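Local atomic coordinates of GNAT family acetyltransferase (Mycobacterium smegmatis, PDB entry 6C30), a protein that probably transfers an acetyl group from acetyl-coenzyme A to an amino group of its substrate, as expected of a RimJ-type GNAT N-acetyltransferase. Residues A[172-177]-A[192-197]; A[112-117]-A[148-153]. One frame throughout, in Å; residues are numbered along the deposited sequence.

Interaction 1 of 2, residues A[172-177]-A[192-197]; sequences REEGLL and LVAITA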
ATOM      1  N   ARG A 172      -8.897 -26.831  -9.365  1.00 13.88           N
ATOM      2  CA  ARG A 172      -9.194 -28.235  -9.658  1.00 17.40           C
ATOM      3  C   ARG A 172      -7.938 -29.005 -10.029  1.00 15.20           C
ATOM      4  O   ARG A 172      -7.148 -28.515 -10.824  1.00 15.62           O
ATOM      5  CB  ARG A 172     -10.163 -28.359 -10.835  1.00 15.16           C
ATOM      6  CG  ARG A 172     -11.504 -27.685 -10.676  1.00 15.62           C
ATOM      7  CD  ARG A 172     -12.249 -27.688 -12.022  1.00 16.50           C
ATOM      8  NE  ARG A 172     -11.781 -26.624 -12.908  1.00 16.40           N
ATOM      9  CZ  ARG A 172     -10.888 -26.779 -13.886  1.00 16.09           C
ATOM     10  NH1 ARG A 172     -10.359 -27.970 -14.135  1.00 17.90           N
ATOM     11  NH2 ARG A 172     -10.534 -25.730 -14.618  1.00 16.28           N
ATOM     12  N   GLU A 173      -7.769 -30.220  -9.528  1.00 15.22           N
ATOM     13  CA  GLU A 173      -6.695 -31.082 -10.044  1.00 13.96           C
ATOM     14  C   GLU A 173      -6.987 -31.492 -11.489  1.00 15.51           C
ATOM     15  O   GLU A 173      -8.081 -31.999 -11.784  1.00 18.25           O
ATOM     16  CB  GLU A 173      -6.530 -32.334  -9.181  1.00 16.49           C
ATOM     17  CG  GLU A 173      -5.958 -32.057  -7.800  1.00 19.12           C
ATOM     18  CD  GLU A 173      -5.716 -33.325  -7.007  1.00 23.88           C
ATOM     19  OE1 GLU A 173      -5.881 -34.428  -7.572  1.00 26.51           O
ATOM     20  OE2 GLU A 173      -5.372 -33.218  -5.814  1.00 22.99           O
ATOM     21  N   GLU A 174      -6.017 -31.288 -12.380  1.00 14.24           N
ATOM     22  CA  GLU A 174      -6.175 -31.658 -13.785  1.00 13.94           C
ATOM     23  C   GLU A 174      -5.241 -32.776 -14.210  1.00 15.70           C
ATOM     24  O   GLU A 174      -5.535 -33.487 -15.157  1.00 15.88           O
ATOM     25  CB  GLU A 174      -5.958 -30.438 -14.694  1.00 14.31           C
ATOM     26  CG  GLU A 174      -7.108 -29.451 -14.602  1.00 15.22           C
ATOM     27  CD  GLU A 174      -7.142 -28.453 -15.734  1.00 14.55           C
ATOM     28  OE1 GLU A 174      -6.072 -28.056 -16.226  1.00 14.46           O
ATOM     29  OE2 GLU A 174      -8.257 -28.061 -16.128  1.00 13.97           O
ATOM     30  N   GLY A 175      -4.117 -32.942 -13.530  1.00 14.19           N
ATOM     31  CA  GLY A 175      -3.200 -33.989 -13.934  1.00 15.90           C
ATOM     32  C   GLY A 175      -1.988 -34.116 -13.053  1.00 14.69           C
ATOM     33  O   GLY A 175      -1.821 -33.355 -12.102  1.00 14.40           O
ATOM     34  N   LEU A 176      -1.149 -35.095 -13.366  1.00 14.10           N
ATOM     35  CA  LEU A 176       0.097 -35.325 -12.652  1.00 14.72           C
ATOM     36  C   LEU A 176       1.232 -35.260 -13.655  1.00 15.50           C
ATOM     37  O   LEU A 176       1.309 -36.070 -14.591  1.00 14.71           O
ATOM     38  CB  LEU A 176       0.084 -36.676 -11.923  1.00 14.48           C
ATOM     39  CG  LEU A 176       1.365 -36.997 -11.147  1.00 15.71           C
ATOM     40  CD1 LEU A 176       1.541 -36.043  -9.968  1.00 17.51           C
ATOM     41  CD2 LEU A 176       1.367 -38.445 -10.678  1.00 20.27           C
ATOM     42  N   LEU A 177       2.094 -34.266 -13.478  1.00 13.18           N
ATOM     43  CA  LEU A 177       3.212 -34.035 -14.377  1.00 13.04           C
ATOM     44  C   LEU A 177       4.425 -34.793 -13.858  1.00 13.70           C
ATOM     45  O   LEU A 177       4.992 -34.442 -12.824  1.00 13.96           O
ATOM     46  CB  LEU A 177       3.495 -32.530 -14.486  1.00 12.06           C
ATOM     47  CG  LEU A 177       2.268 -31.650 -14.692  1.00 13.11           C
ATOM     48  CD1 LEU A 177       2.696 -30.192 -14.756  1.00 14.96           C
ATOM     49  CD2 LEU A 177       1.488 -32.062 -15.953  1.00 15.67           C
ATOM     50  N   LEU A 192      -0.815 -30.739 -11.469  1.00 12.73           N
ATOM     51  CA  LEU A 192      -1.264 -29.553 -12.166  1.00 12.37           C
ATOM     52  C   LEU A 192      -2.685 -29.264 -11.721  1.00 13.96           C
ATOM     53  O   LEU A 192      -3.554 -30.141 -11.809  1.00 13.82           O
ATOM     54  CB  LEU A 192      -1.206 -29.761 -13.685  1.00 14.39           C
ATOM     55  CG  LEU A 192      -1.714 -28.613 -14.551  1.00 13.11           C
ATOM     56  CD1 LEU A 192      -0.812 -27.398 -14.405  1.00 14.00           C
ATOM     57  CD2 LEU A 192      -1.817 -29.026 -16.019  1.00 15.76           C
ATOM     58  N   VAL A 193      -2.921 -28.051 -11.240  1.00 12.72           N
ATOM     59  CA  VAL A 193      -4.267 -27.641 -10.851  1.00 13.17           C
ATOM     60  C   VAL A 193      -4.644 -26.384 -11.641  1.00 13.14           C
ATOM     61  O   VAL A 193      -3.765 -25.671 -12.123  1.00 13.07           O
ATOM     62  CB  VAL A 193      -4.388 -27.395  -9.323  1.00 12.00           C
ATOM     63  CG1 VAL A 193      -3.948 -28.625  -8.535  1.00 14.68           C
ATOM     64  CG2 VAL A 193      -3.590 -26.164  -8.893  1.00 13.69           C
ATOM     65  N   ALA A 194      -5.941 -26.110 -11.794  1.00 13.02           N
ATOM     66  CA  ALA A 194      -6.364 -25.019 -12.658  1.00 12.85           C
ATOM     67  C   ALA A 194      -7.756 -24.517 -12.321  1.00 13.11           C
ATOM     68  O   ALA A 194      -8.557 -25.208 -11.682  1.00 13.65           O
ATOM     69  CB  ALA A 194      -6.328 -25.450 -14.123  1.00 13.42           C
ATOM     70  N   ILE A 195      -8.035 -23.304 -12.767  1.00 12.89           N
ATOM     71  CA  ILE A 195      -9.375 -22.745 -12.682  1.00 13.32           C
ATOM     72  C   ILE A 195      -9.572 -21.842 -13.900  1.00 15.20           C
ATOM     73  O   ILE A 195      -8.615 -21.228 -14.378  1.00 14.80           O
ATOM     74  CB  ILE A 195      -9.575 -21.985 -11.338  1.00 14.86           C
ATOM     75  CG1 ILE A 195     -11.039 -21.568 -11.160  1.00 14.41           C
ATOM     76  CG2 ILE A 195      -8.627 -20.776 -11.211  1.00 15.02           C
ATOM     77  CD1 ILE A 195     -11.336 -20.921  -9.808  1.00 15.89           C
ATOM     78  N   THR A 196     -10.790 -21.792 -14.439  1.00 15.71           N
ATOM     79  CA  THR A 196     -11.033 -20.923 -15.589  1.00 15.11           C
ATOM     80  C   THR A 196     -12.025 -19.826 -15.207  1.00 15.91           C
ATOM     81  O   THR A 196     -12.689 -19.913 -14.174  1.00 17.34           O
ATOM     82  CB  THR A 196     -11.534 -21.709 -16.838  1.00 17.78           C
ATOM     83  OG1 THR A 196     -12.838 -22.253 -16.591  1.00 18.53           O
ATOM     84  CG2 THR A 196     -10.570 -22.832 -17.205  1.00 17.78           C
ATOM     85  N   ALA A 197     -12.096 -18.789 -16.039  1.00 18.07           N
ATOM     86  CA  ALA A 197     -12.845 -17.583 -15.706  1.00 17.26           C
ATOM     87  C   ALA A 197     -14.326 -17.866 -15.465  1.00 19.80           C
ATOM     88  O   ALA A 197     -14.942 -17.232 -14.609  1.00 20.52           O
ATOM     89  CB  ALA A 197     -12.674 -16.549 -16.795  1.00 19.65           C
TER
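Leu192 O takes an N-H from each of two successive residues of the facing strand, Glu174 N at 2.8 Å and Gly175 N in a longer, weak bond. Two residues opposite one, with the register slipping by a single position between Glu173 and Gly175, define a classic beta bulge joining antiparallel strands 172-180 and 186-196 at the C-terminal end of the GNAT sheet. The stronger of the two bonds is nearly straight (171° at the hydrogen) and lies in the carbonyl plane of Leu192. Leu192 N returns a bond to Gly175 O, closing the bulge, and regular pairing resumes at Arg172 and Ala194, which exchange two bonds, the shorter being Arg172 N to Ala194 O at 2.8 Å. Between that pair and the bulge, at the non-hydrogen-bonded pair Glu173-Val193, Val193 CA sits 3.0 Å from Arg172 O in a CA-H...O contact.

At the bulge Glu174 points toward strand 192-196, its carboxylate against the methyl of Ala194, OE1 3.4 Å from CB. Its two oxygens have different partners: OE2 accepts Arg172 NH1 at 2.9 Å, while OE1 forms a salt bridge with Arg150 of strand 150-155. The Arg172 chain bends at chi3 (-80°), which brings the guanidinium back over its own strand partner, so that Ala194 O stands above one face, 3.6 Å from CZ, and Glu174 OE2 meets its edge in plane. NE is bound by Glu199, probably helping to fix the plane's rotation. Past the bulge an apolar contact follows: Leu177 CD1 rests 4.1 Å from Leu192 CB.

Interaction 2 of 2, residues A[112-117]-A[148-153]; sequences LRSAWI and LHRIEA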
ATOM      1  N   LEU A 112      -5.452 -18.854 -26.138  1.00 17.79           N
ATOM      2  CA  LEU A 112      -5.105 -19.592 -24.926  1.00 16.98           C
ATOM      3  C   LEU A 112      -5.459 -18.774 -23.678  1.00 14.90           C
ATOM      4  O   LEU A 112      -6.234 -19.238 -22.844  1.00 15.70           O
ATOM      5  CB  LEU A 112      -3.622 -19.972 -24.930  1.00 17.28           C
ATOM      6  CG  LEU A 112      -3.087 -20.708 -23.696  1.00 14.92           C
ATOM      7  CD1 LEU A 112      -3.959 -21.911 -23.331  1.00 16.55           C
ATOM      8  CD2 LEU A 112      -1.642 -21.150 -23.918  1.00 19.14           C
ATOM      9  N   ARG A 113      -4.895 -17.571 -23.561  1.00 15.10           N
ATOM     10  CA  ARG A 113      -5.239 -16.648 -22.476  1.00 15.08           C
ATOM     11  C   ARG A 113      -5.076 -17.329 -21.125  1.00 14.00           C
ATOM     12  O   ARG A 113      -5.998 -17.379 -20.305  1.00 15.61           O
ATOM     13  CB  ARG A 113      -6.667 -16.126 -22.637  1.00 17.51           C
ATOM     14  CG  ARG A 113      -6.958 -15.588 -24.027  1.00 20.49           C
ATOM     15  CD  ARG A 113      -8.364 -15.039 -24.089  1.00 22.46           C
ATOM     16  NE  ARG A 113      -8.890 -15.083 -25.448  1.00 30.71           N
ATOM     17  CZ  ARG A 113     -10.076 -14.605 -25.801  1.00 38.46           C
ATOM     18  NH1 ARG A 113     -10.860 -14.042 -24.888  1.00 34.66           N
ATOM     19  NH2 ARG A 113     -10.475 -14.686 -27.065  1.00 36.86           N
ATOM     20  N   SER A 114      -3.895 -17.892 -20.925  1.00 14.70           N
ATOM     21  CA  SER A 114      -3.624 -18.685 -19.737  1.00 14.48           C
ATOM     22  C   SER A 114      -2.302 -18.240 -19.128  1.00 15.99           C
ATOM     23  O   SER A 114      -1.499 -17.590 -19.781  1.00 15.57           O
ATOM     24  CB  SER A 114      -3.606 -20.178 -20.096  1.00 17.08           C
ATOM     25  OG  SER A 114      -3.465 -21.009 -18.955  1.00 16.08           O
ATOM     26  N   ALA A 115      -2.094 -18.588 -17.867  1.00 14.15           N
ATOM     27  CA  ALA A 115      -0.851 -18.288 -17.165  1.00 13.86           C
ATOM     28  C   ALA A 115      -0.744 -19.214 -15.971  1.00 12.97           C
ATOM     29  O   ALA A 115      -1.734 -19.849 -15.593  1.00 13.62           O
ATOM     30  CB  ALA A 115      -0.817 -16.833 -16.714  1.00 14.06           C
ATOM     31  N   TRP A 116       0.444 -19.322 -15.388  1.00 11.97           N
ATOM     32  CA  TRP A 116       0.535 -19.984 -14.096  1.00 12.88           C
ATOM     33  C   TRP A 116       0.602 -18.948 -12.995  1.00 12.43           C
ATOM     34  O   TRP A 116       0.885 -17.771 -13.239  1.00 12.34           O
ATOM     35  CB  TRP A 116       1.727 -20.956 -13.991  1.00 11.90           C
ATOM     36  CG  TRP A 116       3.125 -20.464 -14.307  1.00 13.09           C
ATOM     37  CD1 TRP A 116       3.867 -20.799 -15.404  1.00 14.64           C
ATOM     38  CD2 TRP A 116       3.977 -19.638 -13.488  1.00 12.80           C
ATOM     39  NE1 TRP A 116       5.109 -20.209 -15.337  1.00 16.05           N
ATOM     40  CE2 TRP A 116       5.201 -19.489 -14.179  1.00 14.86           C
ATOM     41  CE3 TRP A 116       3.813 -18.992 -12.254  1.00 14.08           C
ATOM     42  CZ2 TRP A 116       6.260 -18.730 -13.676  1.00 17.89           C
ATOM     43  CZ3 TRP A 116       4.876 -18.230 -11.753  1.00 16.04           C
ATOM     44  CH2 TRP A 116       6.080 -18.115 -12.466  1.00 15.39           C
ATOM     45  N   ILE A 117       0.288 -19.401 -11.787  1.00 11.84           N
ATOM     46  CA  ILE A 117       0.394 -18.575 -10.586  1.00 11.71           C
ATOM     47  C   ILE A 117       1.227 -19.333  -9.556  1.00 13.00           C
ATOM     48  O   ILE A 117       1.129 -20.554  -9.434  1.00 12.34           O
ATOM     49  CB  ILE A 117      -1.003 -18.218 -10.021  1.00 11.61           C
ATOM     50  CG1 ILE A 117      -0.904 -17.126  -8.956  1.00 11.75           C
ATOM     51  CG2 ILE A 117      -1.725 -19.452  -9.470  1.00 13.60           C
ATOM     52  CD1 ILE A 117      -2.244 -16.478  -8.706  1.00 15.77           C
ATOM     53  N   LEU A 148      -7.384 -12.660 -18.904  1.00 17.17           N
ATOM     54  CA  LEU A 148      -7.089 -14.073 -19.063  1.00 15.59           C
ATOM     55  C   LEU A 148      -8.323 -14.950 -18.854  1.00 16.12           C
ATOM     56  O   LEU A 148      -9.310 -14.542 -18.223  1.00 18.02           O
ATOM     57  CB  LEU A 148      -5.975 -14.496 -18.096  1.00 16.41           C
ATOM     58  CG  LEU A 148      -4.632 -13.804 -18.342  1.00 14.89           C
ATOM     59  CD1 LEU A 148      -3.599 -14.263 -17.315  1.00 17.01           C
ATOM     60  CD2 LEU A 148      -4.124 -14.063 -19.760  1.00 17.09           C
ATOM     61  N   HIS A 149      -8.246 -16.157 -19.405  1.00 14.63           N
ATOM     62  CA  HIS A 149      -9.320 -17.141 -19.331  1.00 15.01           C
ATOM     63  C   HIS A 149      -9.037 -18.283 -18.346  1.00 15.20           C
ATOM     64  O   HIS A 149      -9.954 -18.918 -17.842  1.00 15.48           O
ATOM     65  CB  HIS A 149      -9.583 -17.720 -20.729  1.00 16.52           C
ATOM     66  CG  HIS A 149     -10.591 -18.825 -20.743  1.00 17.24           C
ATOM     67  ND1 HIS A 149     -10.243 -20.151 -20.878  1.00 15.56           N
ATOM     68  CD2 HIS A 149     -11.939 -18.801 -20.607  1.00 19.12           C
ATOM     69  CE1 HIS A 149     -11.334 -20.897 -20.840  1.00 17.67           C
ATOM     70  NE2 HIS A 149     -12.377 -20.101 -20.674  1.00 18.56           N
ATOM     71  N   ARG A 150      -7.762 -18.519 -18.057  1.00 15.34           N
ATOM     72  CA  ARG A 150      -7.365 -19.680 -17.273  1.00 13.61           C
ATOM     73  C   ARG A 150      -6.113 -19.369 -16.461  1.00 14.63           C
ATOM     74  O   ARG A 150      -5.209 -18.692 -16.949  1.00 14.08           O
ATOM     75  CB  ARG A 150      -7.129 -20.871 -18.207  1.00 14.88           C
ATOM     76  CG  ARG A 150      -6.658 -22.158 -17.556  1.00 15.32           C
ATOM     77  CD  ARG A 150      -6.629 -23.313 -18.579  1.00 15.00           C
ATOM     78  NE  ARG A 150      -6.123 -24.540 -17.969  1.00 15.63           N
ATOM     79  CZ  ARG A 150      -4.837 -24.785 -17.750  1.00 13.23           C
ATOM     80  NH1 ARG A 150      -3.923 -23.892 -18.116  1.00 14.58           N
ATOM     81  NH2 ARG A 150      -4.465 -25.921 -17.175  1.00 14.14           N
ATOM     82  N   ILE A 151      -6.081 -19.854 -15.227  1.00 12.33           N
ATOM     83  CA  ILE A 151      -4.879 -19.818 -14.406  1.00 13.29           C
ATOM     84  C   ILE A 151      -4.601 -21.217 -13.869  1.00 12.85           C
ATOM     85  O   ILE A 151      -5.512 -21.908 -13.388  1.00 14.42           O
ATOM     86  CB  ILE A 151      -5.018 -18.816 -13.246  1.00 13.32           C
ATOM     87  CG1 ILE A 151      -5.120 -17.381 -13.786  1.00 13.00           C
ATOM     88  CG2 ILE A 151      -3.856 -18.940 -12.264  1.00 14.25           C
ATOM     89  CD1 ILE A 151      -3.885 -16.902 -14.531  1.00 15.44           C
ATOM     90  N   GLU A 152      -3.348 -21.654 -13.971  1.00 12.33           N
ATOM     91  CA  GLU A 152      -2.947 -22.948 -13.447  1.00 12.26           C
ATOM     92  C   GLU A 152      -1.846 -22.797 -12.410  1.00 12.68           C
ATOM     93  O   GLU A 152      -1.244 -21.726 -12.290  1.00 12.40           O
ATOM     94  CB  GLU A 152      -2.463 -23.864 -14.574  1.00 12.48           C
ATOM     95  CG  GLU A 152      -1.179 -23.365 -15.228  1.00 13.23           C
ATOM     96  CD  GLU A 152      -0.700 -24.236 -16.373  1.00 13.68           C
ATOM     97  OE1 GLU A 152       0.503 -24.172 -16.691  1.00 16.82           O
ATOM     98  OE2 GLU A 152      -1.512 -24.978 -16.976  1.00 15.01           O
ATOM     99  N   ALA A 153      -1.599 -23.865 -11.665  1.00 12.31           N
ATOM    100  CA  ALA A 153      -0.495 -23.906 -10.705  1.00 12.17           C
ATOM    101  C   ALA A 153       0.034 -25.321 -10.619  1.00 12.54           C
ATOM    102  O   ALA A 153      -0.673 -26.286 -10.949  1.00 12.78           O
ATOM    103  CB  ALA A 153      -0.933 -23.423  -9.326  1.00 13.32           C
TER
HETATM  104  O   HOH W   1      -7.717 -21.093 -21.418  1.00 15.65           O
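Backbone bonds join Arg113 to His149 and Arg150: Arg113 O accepts both His149 N, at 2.7 Å, and Arg150 N, at the start of a parallel strand pair. Further along, Glu152 is bracketed in the parallel pattern, its N bonding Ala115 O at 2.9 Å and its O receiving Ile117 N at 2.8 Å, nearly along the C=O axis.

Polar side chains gather on the face bearing Ser114, Arg150 and Glu152. With Ser114 OG anti to the backbone N (chi1 -175°), the hydroxyl accepts Arg150 NH1 at 3.0 Å in the guanidinium plane. NH1 and NH2 together grip one oxygen, Glu152 OE2, and NH2 also forms the salt bridge to Glu174. A water links Leu112 O to His149 ND1, at the ring edge, while His149 NE2 is hydrogen-bonded to Glu198.

Apolar contacts lie on the face bearing Ala115 and Ile151. Ala115 CB touches both Leu148 CD1 and Ile151 CD1, each at 3.8 Å, and Ile117 CG2 meets Ile151 CG2 at 3.6 Å, the two side chains crossing at about a right angle.

These strands are the two arms of a beta-alpha-beta unit whose connecting helix 130-143 packs on Ile117 and Ile151, while strands 97-105 and 186-196 flank the pair.

In the fold
From the N terminus, the first segment reached is 112-117; interaction 2 closes when the chain, after helix 130-143, returns as 148-153, completing a beta-alpha-beta crossover within the acetyltransferase domain. Helix 160-169 then leads to 172-177, and interaction 1 closes a shorter, mostly strand excursion when 192-197 comes back antiparallel. The two loops follow in series and neither nest nor cross, yet their centres lie only about 10 Å apart. Strand 150-155 borders strand 186-196, so both contacts belong to one mixed sheet. Besides the Glu174-Arg150 salt bridge, their direct join includes a probable hydrogen bond between Ala197 N and His149 O.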